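Side-chain contacts in guanine deaminase (Escherichia coli, PDB 6OHB), which catalyses the zinc-dependent hydrolytic deamination of guanine to xanthine and ammonia, the first step of guanine degradation: residues D37-I42 and H58-T63; G257-Y262 and W285-E290; A124-Q129 and D150-A155. All blocks are in the same frame, centred on the assembly; numbering follows the deposited sequence.

Contact 1: residues D37-I42 and H58-T63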
loop_
_atom_site.group_PDB
_atom_site.type_symbol
_atom_site.label_atom_id
_atom_site.label_comp_id
_atom_site.label_asym_id
_atom_site.label_seq_id
_atom_site.Cartn_x
_atom_site.Cartn_y
_atom_site.Cartn_z
ATOM N N ASP A 37 9.700 -24.505 -17.192
ATOM C CA ASP A 37 10.844 -24.424 -18.100
ATOM C C ASP A 37 10.288 -24.241 -19.509
ATOM O O ASP A 37 10.121 -25.200 -20.269
ATOM C CB ASP A 37 11.728 -25.662 -17.981
ATOM C CG ASP A 37 13.035 -25.527 -18.751
ATOM O OD1 ASP A 37 13.426 -24.387 -19.069
ATOM O OD2 ASP A 37 13.665 -26.569 -19.046
ATOM N N GLY A 38 9.992 -22.992 -19.851
ATOM C CA GLY A 38 9.299 -22.666 -21.078
ATOM C C GLY A 38 10.060 -21.806 -22.066
ATOM O O GLY A 38 11.072 -21.171 -21.734
ATOM N N LEU A 39 9.538 -21.770 -23.290
ATOM C CA LEU A 39 10.129 -21.070 -24.417
ATOM C C LEU A 39 9.048 -20.282 -25.137
ATOM O O LEU A 39 7.969 -20.815 -25.432
ATOM C CB LEU A 39 10.788 -22.046 -25.393
ATOM C CG LEU A 39 11.154 -21.447 -26.751
ATOM C CD1 LEU A 39 12.231 -20.389 -26.570
ATOM C CD2 LEU A 39 11.608 -22.536 -27.715
ATOM N N LEU A 40 9.360 -19.018 -25.419
ATOM C CA LEU A 40 8.501 -18.094 -26.143
ATOM C C LEU A 40 9.268 -17.619 -27.366
ATOM O O LEU A 40 10.319 -16.983 -27.233
ATOM C CB LEU A 40 8.104 -16.906 -25.262
ATOM C CG LEU A 40 7.433 -15.745 -26.002
ATOM C CD1 LEU A 40 6.041 -16.146 -26.467
ATOM C CD2 LEU A 40 7.380 -14.496 -25.128
ATOM N N LEU A 41 8.758 -17.948 -28.546
ATOM C CA LEU A 41 9.329 -17.519 -29.811
ATOM C C LEU A 41 8.462 -16.415 -30.395
ATOM O O LEU A 41 7.238 -16.580 -30.515
ATOM C CB LEU A 41 9.426 -18.686 -30.797
ATOM C CG LEU A 41 10.492 -19.732 -30.489
ATOM C CD1 LEU A 41 10.379 -20.888 -31.466
ATOM C CD2 LEU A 41 11.876 -19.102 -30.541
ATOM N N ILE A 42 9.119 -15.334 -30.806
ATOM C CA ILE A 42 8.500 -14.087 -31.226
ATOM C C ILE A 42 8.903 -13.809 -32.664
ATOM O O ILE A 42 10.087 -13.905 -33.012
ATOM C CB ILE A 42 8.948 -12.919 -30.319
ATOM C CG1 ILE A 42 8.580 -13.189 -28.864
ATOM C CG2 ILE A 42 8.394 -11.588 -30.814
ATOM C CD1 ILE A 42 9.222 -12.201 -27.910
ATOM N N HIS A 58 14.117 -26.786 -30.776
ATOM C CA HIS A 58 14.644 -27.092 -32.105
ATOM C C HIS A 58 14.339 -25.991 -33.116
ATOM O O HIS A 58 15.082 -25.834 -34.090
ATOM C CB HIS A 58 14.097 -28.438 -32.599
ATOM C CG HIS A 58 12.609 -28.466 -32.754
ATOM N ND1 HIS A 58 11.756 -28.717 -31.701
ATOM C CD2 HIS A 58 11.822 -28.272 -33.840
ATOM C CE1 HIS A 58 10.507 -28.679 -32.132
ATOM N NE2 HIS A 58 10.520 -28.411 -33.426
ATOM N N GLN A 59 13.272 -25.214 -32.904
ATOM C CA GLN A 59 12.905 -24.126 -33.810
ATOM C C GLN A 59 13.796 -22.894 -33.685
ATOM O O GLN A 59 13.591 -21.937 -34.444
ATOM C CB GLN A 59 11.457 -23.698 -33.570
ATOM C CG GLN A 59 10.412 -24.758 -33.845
ATOM C CD GLN A 59 9.038 -24.339 -33.369
ATOM O OE1 GLN A 59 8.268 -23.737 -34.118
ATOM N NE2 GLN A 59 8.730 -24.639 -32.108
ATOM N N ILE A 60 14.753 -22.871 -32.761
ATOM C CA ILE A 60 15.589 -21.687 -32.559
ATOM C C ILE A 60 16.737 -21.698 -33.562
ATOM O O ILE A 60 17.583 -22.604 -33.528
ATOM C CB ILE A 60 16.119 -21.602 -31.117
ATOM C CG1 ILE A 60 14.963 -21.570 -30.116
ATOM C CG2 ILE A 60 16.984 -20.359 -30.945
ATOM C CD1 ILE A 60 15.395 -21.715 -28.681
ATOM N N PRO A 61 16.812 -20.718 -34.458
ATOM C CA PRO A 61 17.864 -20.726 -35.481
ATOM C C PRO A 61 19.239 -20.505 -34.873
ATOM O O PRO A 61 19.392 -19.950 -33.784
ATOM C CB PRO A 61 17.479 -19.566 -36.409
ATOM C CG PRO A 61 16.049 -19.240 -36.073
ATOM C CD PRO A 61 15.882 -19.589 -34.628
ATOM N N ASP A 62 20.258 -20.943 -35.617
ATOM C CA ASP A 62 21.635 -20.782 -35.172
ATOM C C ASP A 62 22.067 -19.322 -35.133
ATOM O O ASP A 62 23.093 -19.011 -34.521
ATOM C CB ASP A 62 22.575 -21.563 -36.095
ATOM C CG ASP A 62 22.068 -22.962 -36.400
ATOM O OD1 ASP A 62 21.025 -23.076 -37.078
ATOM O OD2 ASP A 62 22.713 -23.946 -35.979
ATOM N N THR A 63 21.316 -18.427 -35.782
ATOM C CA THR A 63 21.697 -17.022 -35.871
ATOM C C THR A 63 21.373 -16.211 -34.621
ATOM O O THR A 63 21.949 -15.132 -34.437
ATOM C CB THR A 63 20.981 -16.373 -37.061
ATOM O OG1 THR A 63 20.869 -17.319 -38.133
ATOM C CG2 THR A 63 21.737 -15.134 -37.544
#
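Leu39 and Ile60 meet tip to tip: CD1 of Ile60 comes up to both methyls of the leucine, 4.0 Å from Leu39 CD2. The next inward-facing residue of the strand, Leu41, divides its branches between two partners. Its CD2 lies against the Ile60 chain, 4.0 Å from Ile60 CG1, while its CD1 reaches Gln59, 3.7 Å from Gln59 CB. No hydrogen bond crosses this apolar contact; Gln59 offers CB, its amide end also near the same methyl, which suits a partly buried border.

Ile60 points its CB to one side, yet CG1 stands anti to the carbonyl carbon (chi1 -58°) and the extended branch carries CD1 out to the methyls of Leu39. Leu39 and Leu41, two apart on the strand, offer their ends on the same face.

Around these side chains, Trp49 of strand 46-50 touches Leu39, Leu41 and Gln59, and Ala10 of strand 8-12 and Trp53 of helix 53-56 both touch Leu39 and Ile60. The loop leading to strand 67-70 thus packs on one face of the mixed sheet of the small beta domain that accompanies the barrel in amidohydrolases, away from the zinc site, while Leu40 and Ile42 face Phe388 of strand 388-391.

Contact 2: residues G257-Y262 and W285-E290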
loop_
_atom_site.group_PDB
_atom_site.type_symbol
_atom_site.label_atom_id
_atom_site.label_comp_id
_atom_site.label_asym_id
_atom_site.label_seq_id
_atom_site.Cartn_x
_atom_site.Cartn_y
_atom_site.Cartn_z
ATOM N N GLY A 257 -31.501 8.427 -13.451
ATOM C CA GLY A 257 -30.258 8.238 -12.733
ATOM C C GLY A 257 -29.035 8.536 -13.585
ATOM O O GLY A 257 -29.117 9.027 -14.714
ATOM N N TYR A 258 -27.875 8.201 -13.017
ATOM C CA TYR A 258 -26.594 8.571 -13.612
ATOM C C TYR A 258 -26.321 7.782 -14.893
ATOM O O TYR A 258 -26.071 8.365 -15.957
ATOM C CB TYR A 258 -25.487 8.352 -12.578
ATOM C CG TYR A 258 -24.201 9.128 -12.789
ATOM C CD1 TYR A 258 -23.860 9.647 -14.032
ATOM C CD2 TYR A 258 -23.310 9.311 -11.736
ATOM C CE1 TYR A 258 -22.672 10.340 -14.217
ATOM C CE2 TYR A 258 -22.125 9.998 -11.910
ATOM C CZ TYR A 258 -21.809 10.511 -13.150
ATOM O OH TYR A 258 -20.628 11.198 -13.312
ATOM N N LEU A 259 -26.338 6.449 -14.807
ATOM C CA LEU A 259 -26.015 5.637 -15.977
ATOM C C LEU A 259 -26.995 5.873 -17.119
ATOM O O LEU A 259 -26.621 5.759 -18.295
ATOM C CB LEU A 259 -25.989 4.154 -15.595
ATOM C CG LEU A 259 -25.814 3.138 -16.736
ATOM C CD1 LEU A 259 -24.515 3.363 -17.498
ATOM C CD2 LEU A 259 -25.901 1.711 -16.223
ATOM N N ASP A 260 -28.244 6.217 -16.802
ATOM C CA ASP A 260 -29.226 6.412 -17.859
ATOM C C ASP A 260 -28.947 7.656 -18.690
ATOM O O ASP A 260 -29.365 7.711 -19.851
ATOM C CB ASP A 260 -30.637 6.481 -17.280
ATOM C CG ASP A 260 -31.705 6.473 -18.360
ATOM O OD1 ASP A 260 -32.000 5.383 -18.897
ATOM O OD2 ASP A 260 -32.243 7.559 -18.674
ATOM N N VAL A 261 -28.231 8.638 -18.143
ATOM C CA VAL A 261 -27.815 9.777 -18.958
ATOM C C VAL A 261 -26.906 9.308 -20.086
ATOM O O VAL A 261 -27.081 9.694 -21.247
ATOM C CB VAL A 261 -27.127 10.845 -18.090
ATOM C CG1 VAL A 261 -26.800 12.072 -18.934
ATOM C CG2 VAL A 261 -28.003 11.209 -16.904
ATOM N N TYR A 262 -25.925 8.459 -19.760
ATOM C CA TYR A 262 -25.035 7.931 -20.787
ATOM C C TYR A 262 -25.782 7.001 -21.731
ATOM O O TYR A 262 -25.549 7.021 -22.945
ATOM C CB TYR A 262 -23.870 7.180 -20.142
ATOM C CG TYR A 262 -22.974 8.024 -19.275
ATOM C CD1 TYR A 262 -22.432 9.215 -19.745
ATOM C CD2 TYR A 262 -22.667 7.626 -17.982
ATOM C CE1 TYR A 262 -21.610 9.988 -18.943
ATOM C CE2 TYR A 262 -21.847 8.389 -17.174
ATOM C CZ TYR A 262 -21.321 9.567 -17.657
ATOM O OH TYR A 262 -20.505 10.320 -16.846
ATOM N N TRP A 285 -26.808 -1.831 -12.479
ATOM C CA TRP A 285 -26.108 -3.098 -12.666
ATOM C C TRP A 285 -26.701 -3.871 -13.839
ATOM O O TRP A 285 -25.975 -4.334 -14.732
ATOM C CB TRP A 285 -26.186 -3.941 -11.390
ATOM C CG TRP A 285 -25.207 -3.578 -10.311
ATOM C CD1 TRP A 285 -25.499 -3.048 -9.085
ATOM C CD2 TRP A 285 -23.784 -3.744 -10.346
ATOM N NE1 TRP A 285 -24.347 -2.863 -8.362
ATOM C CE2 TRP A 285 -23.279 -3.282 -9.112
ATOM C CE3 TRP A 285 -22.886 -4.229 -11.303
ATOM C CZ2 TRP A 285 -21.918 -3.294 -8.810
ATOM C CZ3 TRP A 285 -21.535 -4.240 -11.002
ATOM C CH2 TRP A 285 -21.064 -3.776 -9.764
ATOM N N ASP A 286 -28.034 -4.008 -13.859
ATOM C CA ASP A 286 -28.681 -4.750 -14.940
ATOM C C ASP A 286 -28.505 -4.060 -16.289
ATOM O O ASP A 286 -28.374 -4.737 -17.315
ATOM C CB ASP A 286 -30.170 -4.943 -14.640
ATOM C CG ASP A 286 -30.418 -5.715 -13.354
ATOM O OD1 ASP A 286 -29.511 -6.453 -12.906
ATOM O OD2 ASP A 286 -31.530 -5.594 -12.796
ATOM N N ARG A 287 -28.504 -2.726 -16.311
ATOM C CA ARG A 287 -28.290 -2.002 -17.563
ATOM C C ARG A 287 -26.876 -2.216 -18.091
ATOM O O ARG A 287 -26.681 -2.436 -19.293
ATOM C CB ARG A 287 -28.582 -0.515 -17.359
ATOM C CG ARG A 287 -28.412 0.361 -18.592
ATOM C CD ARG A 287 -29.527 0.161 -19.627
ATOM N NE ARG A 287 -30.843 0.687 -19.245
ATOM C CZ ARG A 287 -31.108 1.945 -18.885
ATOM N NH1 ARG A 287 -30.155 2.867 -18.842
ATOM N NH2 ARG A 287 -32.351 2.289 -18.568
ATOM N N LEU A 288 -25.872 -2.137 -17.213
ATOM C CA LEU A 288 -24.506 -2.430 -17.631
ATOM C C LEU A 288 -24.391 -3.855 -18.157
ATOM O O LEU A 288 -23.697 -4.108 -19.148
ATOM C CB LEU A 288 -23.538 -2.214 -16.470
ATOM C CG LEU A 288 -23.242 -0.769 -16.067
ATOM C CD1 LEU A 288 -22.258 -0.742 -14.906
ATOM C CD2 LEU A 288 -22.712 0.025 -17.252
ATOM N N SER A 289 -25.085 -4.796 -17.518
ATOM C CA SER A 289 -24.925 -6.192 -17.893
ATOM C C SER A 289 -25.648 -6.519 -19.193
ATOM O O SER A 289 -25.166 -7.351 -19.969
ATOM C CB SER A 289 -25.431 -7.090 -16.767
ATOM O OG SER A 289 -25.819 -8.363 -17.252
ATOM N N GLU A 290 -26.785 -5.870 -19.458
ATOM C CA GLU A 290 -27.515 -6.130 -20.694
ATOM C C GLU A 290 -26.832 -5.486 -21.897
ATOM O O GLU A 290 -26.831 -6.059 -22.993
ATOM C CB GLU A 290 -28.957 -5.627 -20.570
#
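Leu259 and Arg287 each send CG anti to the backbone N, which carries both side chains into the gap between their helices. Beyond CG the arginine bends at chi2 and chi3, curling its guanidinium back to Asp260. There NH1 and NH2 both bond to one oxygen, each 3.1 Å from Asp260 OD1, on the anti side of the carboxylate; OD2 takes no part. Both bonds are bent (N-H...O about 140°) and the oxygen is tilted out of the guanidinium plane, the two groups' planes lying 55° apart.

Below, Leu259 CD2 sits 3.6 Å from Leu288 CG and 3.7 Å from Arg287 CB, so the arginine's stem and Leu288 press on the one methyl. Leucines suit this buried seam between amidohydrolase-barrel helices 258-264 and 282-290, whose short segments' axes approach to 10.5 Å at 31°. Leu259 packs behind Leu238, a substrate-site residue by similarity, and Leu288 touches Ile295.

Replacing Arg287 by an alanine is likely to leave the Asp260 carboxylate without its cationic partner and to strip the arginine's stem from Leu259. Asp260 OD1 also accepts from Gln264 NE2; the converging donors would probably favour the ionised carboxylate, and the salt bridge links the two helices.

Contact 3: residues A124-Q129 and D150-A155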
loop_
_atom_site.group_PDB
_atom_site.type_symbol
_atom_site.label_atom_id
_atom_site.label_comp_id
_atom_site.label_asym_id
_atom_site.label_seq_id
_atom_site.Cartn_x
_atom_site.Cartn_y
_atom_site.Cartn_z
ATOM N N ALA A 124 6.497 11.699 -22.223
ATOM C CA ALA A 124 7.622 10.778 -22.082
ATOM C C ALA A 124 7.680 10.194 -20.673
ATOM O O ALA A 124 7.845 8.978 -20.497
ATOM C CB ALA A 124 8.934 11.483 -22.434
ATOM N N PHE A 125 7.537 11.049 -19.652
ATOM C CA PHE A 125 7.565 10.569 -18.268
ATOM C C PHE A 125 6.462 9.547 -18.005
ATOM O O PHE A 125 6.688 8.529 -17.336
ATOM C CB PHE A 125 7.440 11.754 -17.302
ATOM C CG PHE A 125 7.378 11.357 -15.850
ATOM C CD1 PHE A 125 8.532 11.249 -15.100
ATOM C CD2 PHE A 125 6.164 11.096 -15.236
ATOM C CE1 PHE A 125 8.481 10.882 -13.762
ATOM C CE2 PHE A 125 6.108 10.727 -13.900
ATOM C CZ PHE A 125 7.269 10.620 -13.165
ATOM N N PHE A 126 5.260 9.810 -18.522
ATOM C CA PHE A 126 4.120 8.927 -18.309
ATOM C C PHE A 126 4.356 7.563 -18.951
ATOM O O PHE A 126 4.086 6.520 -18.337
ATOM C CB PHE A 126 2.868 9.603 -18.872
ATOM C CG PHE A 126 1.605 8.823 -18.692
ATOM C CD1 PHE A 126 0.874 8.922 -17.517
ATOM C CD2 PHE A 126 1.124 8.021 -19.713
ATOM C CE1 PHE A 126 -0.307 8.212 -17.355
ATOM C CE2 PHE A 126 -0.052 7.308 -19.563
ATOM C CZ PHE A 126 -0.772 7.400 -18.387
ATOM N N ILE A 127 4.860 7.552 -20.189
ATOM C CA ILE A 127 5.169 6.278 -20.842
ATOM C C ILE A 127 6.240 5.524 -20.060
ATOM O O ILE A 127 6.163 4.296 -19.898
ATOM C CB ILE A 127 5.589 6.505 -22.307
ATOM C CG1 ILE A 127 4.446 7.125 -23.113
ATOM C CG2 ILE A 127 6.028 5.189 -22.954
ATOM C CD1 ILE A 127 3.309 6.178 -23.399
ATOM N N LYS A 128 7.248 6.246 -19.548
ATOM C CA LYS A 128 8.308 5.592 -18.779
ATOM C C LYS A 128 7.754 4.942 -17.520
ATOM O O LYS A 128 8.142 3.818 -17.167
ATOM C CB LYS A 128 9.386 6.610 -18.394
ATOM C CG LYS A 128 10.774 6.422 -19.008
ATOM C CD LYS A 128 10.735 6.232 -20.515
ATOM C CE LYS A 128 12.144 6.086 -21.086
ATOM N NZ LYS A 128 12.932 7.349 -20.953
ATOM N N GLN A 129 6.828 5.627 -16.841
ATOM C CA GLN A 129 6.220 5.055 -15.643
ATOM C C GLN A 129 5.402 3.817 -15.979
ATOM O O GLN A 129 5.442 2.824 -15.242
ATOM C CB GLN A 129 5.361 6.096 -14.925
ATOM C CG GLN A 129 6.140 7.304 -14.438
ATOM C CD GLN A 129 7.450 6.931 -13.770
ATOM O OE1 GLN A 129 7.463 6.322 -12.707
ATOM N NE2 GLN A 129 8.562 7.295 -14.400
ATOM N N ASP A 150 -2.097 14.724 -28.658
ATOM C CA ASP A 150 -1.113 14.495 -29.716
ATOM C C ASP A 150 0.241 14.093 -29.140
ATOM O O ASP A 150 0.885 13.165 -29.640
ATOM C CB ASP A 150 -0.966 15.743 -30.582
ATOM C CG ASP A 150 -1.914 15.745 -31.759
ATOM O OD1 ASP A 150 -2.165 14.658 -32.318
ATOM O OD2 ASP A 150 -2.391 16.837 -32.136
ATOM N N ALA A 151 0.704 14.801 -28.106
ATOM C CA ALA A 151 1.993 14.476 -27.500
ATOM C C ALA A 151 1.988 13.072 -26.906
ATOM O O ALA A 151 2.951 12.307 -27.070
ATOM C CB ALA A 151 2.342 15.511 -26.430
ATOM N N LEU A 152 0.910 12.721 -26.200
ATOM C CA LEU A 152 0.795 11.392 -25.607
ATOM C C LEU A 152 0.806 10.305 -26.678
ATOM O O LEU A 152 1.508 9.291 -26.547
ATOM C CB LEU A 152 -0.479 11.307 -24.769
ATOM C CG LEU A 152 -0.746 9.935 -24.157
ATOM C CD1 LEU A 152 0.228 9.684 -23.017
ATOM C CD2 LEU A 152 -2.187 9.821 -23.687
ATOM N N PHE A 153 0.023 10.499 -27.746
ATOM C CA PHE A 153 -0.029 9.518 -28.824
ATOM C C PHE A 153 1.315 9.406 -29.536
ATOM O O PHE A 153 1.710 8.314 -29.954
ATOM C CB PHE A 153 -1.142 9.874 -29.807
ATOM C CG PHE A 153 -2.460 9.225 -29.493
ATOM C CD1 PHE A 153 -2.527 7.877 -29.181
ATOM C CD2 PHE A 153 -3.630 9.961 -29.508
ATOM C CE1 PHE A 153 -3.739 7.276 -28.892
ATOM C CE2 PHE A 153 -4.847 9.366 -29.221
ATOM C CZ PHE A 153 -4.900 8.024 -28.912
ATOM N N GLU A 154 2.039 10.523 -29.674
ATOM C CA GLU A 154 3.367 10.466 -30.281
ATOM C C GLU A 154 4.299 9.597 -29.449
ATOM O O GLU A 154 5.004 8.724 -29.980
ATOM C CB GLU A 154 3.954 11.873 -30.392
ATOM C CG GLU A 154 3.468 12.730 -31.535
ATOM C CD GLU A 154 4.371 13.932 -31.735
ATOM O OE1 GLU A 154 4.005 14.840 -32.509
ATOM O OE2 GLU A 154 5.455 13.968 -31.110
ATOM N N ALA A 155 4.296 9.818 -28.129
ATOM C CA ALA A 155 5.140 9.020 -27.245
ATOM C C ALA A 155 4.774 7.541 -27.317
ATOM O O ALA A 155 5.658 6.677 -27.384
ATOM C CB ALA A 155 5.034 9.532 -25.808
#
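Ala124 opens the approach to Ala155: their CA atoms, 6.0 Å apart, are the nearest pair between two neighbouring helices on the outside of the TIM-type barrel of the amidohydrolase fold. Helices 116-132 and 146-158 are separated in sequence by barrel strand 135-141, and their short segments cross at -45° with the axes 9.5 Å apart. Small residues let the backbones come close at this end, although the methyl of Ala124 itself points away.

One residue on, Phe125 turns from the neighbouring helix and packs instead on Leu401 of the second subunit. Phe126 points toward helix 146-158, its CG anti to the backbone N (chi1 -179°), which places the ring beside Leu152: Phe126 CD2 is 3.8 Å from Leu152 CD1, with the leucine meeting the ring obliquely. Both side chains also rest on Val140, so both help to pack the space between the helices and strand 135-141. The same leucine lies about 4 Å, side chain to side chain, from Tyr85, which by similarity belongs to the substrate site; this is consistent with the contact packing behind that pocket.

Ile127 comes next, also touching Met163 and reaching to the helix of Ala155. The small methyl of Ala155 lets the isoleucine approach closely, CG1 of Ile127 standing 3.7 Å from Ala155 CB.

Contacts 2 and 3 both join helices that surround the catalytic barrel, yet they lie on opposite sides of the chain's centre, with centres 33 Å apart and nearest atoms about 20 Å apart. Each has a side chain about 11 Å from the metal site: Phe126 of contact 3 from the bound zinc ion, and Leu259 of contact 2 from the side chain of its ligand His237. Contact 1 stands away from the catalytic centre, in the small sheet, its centre 48 Å from that of contact 2 and 32 Å from that of contact 3. Along the chain all three follow one another in series, contact 1 first and contact 2 last.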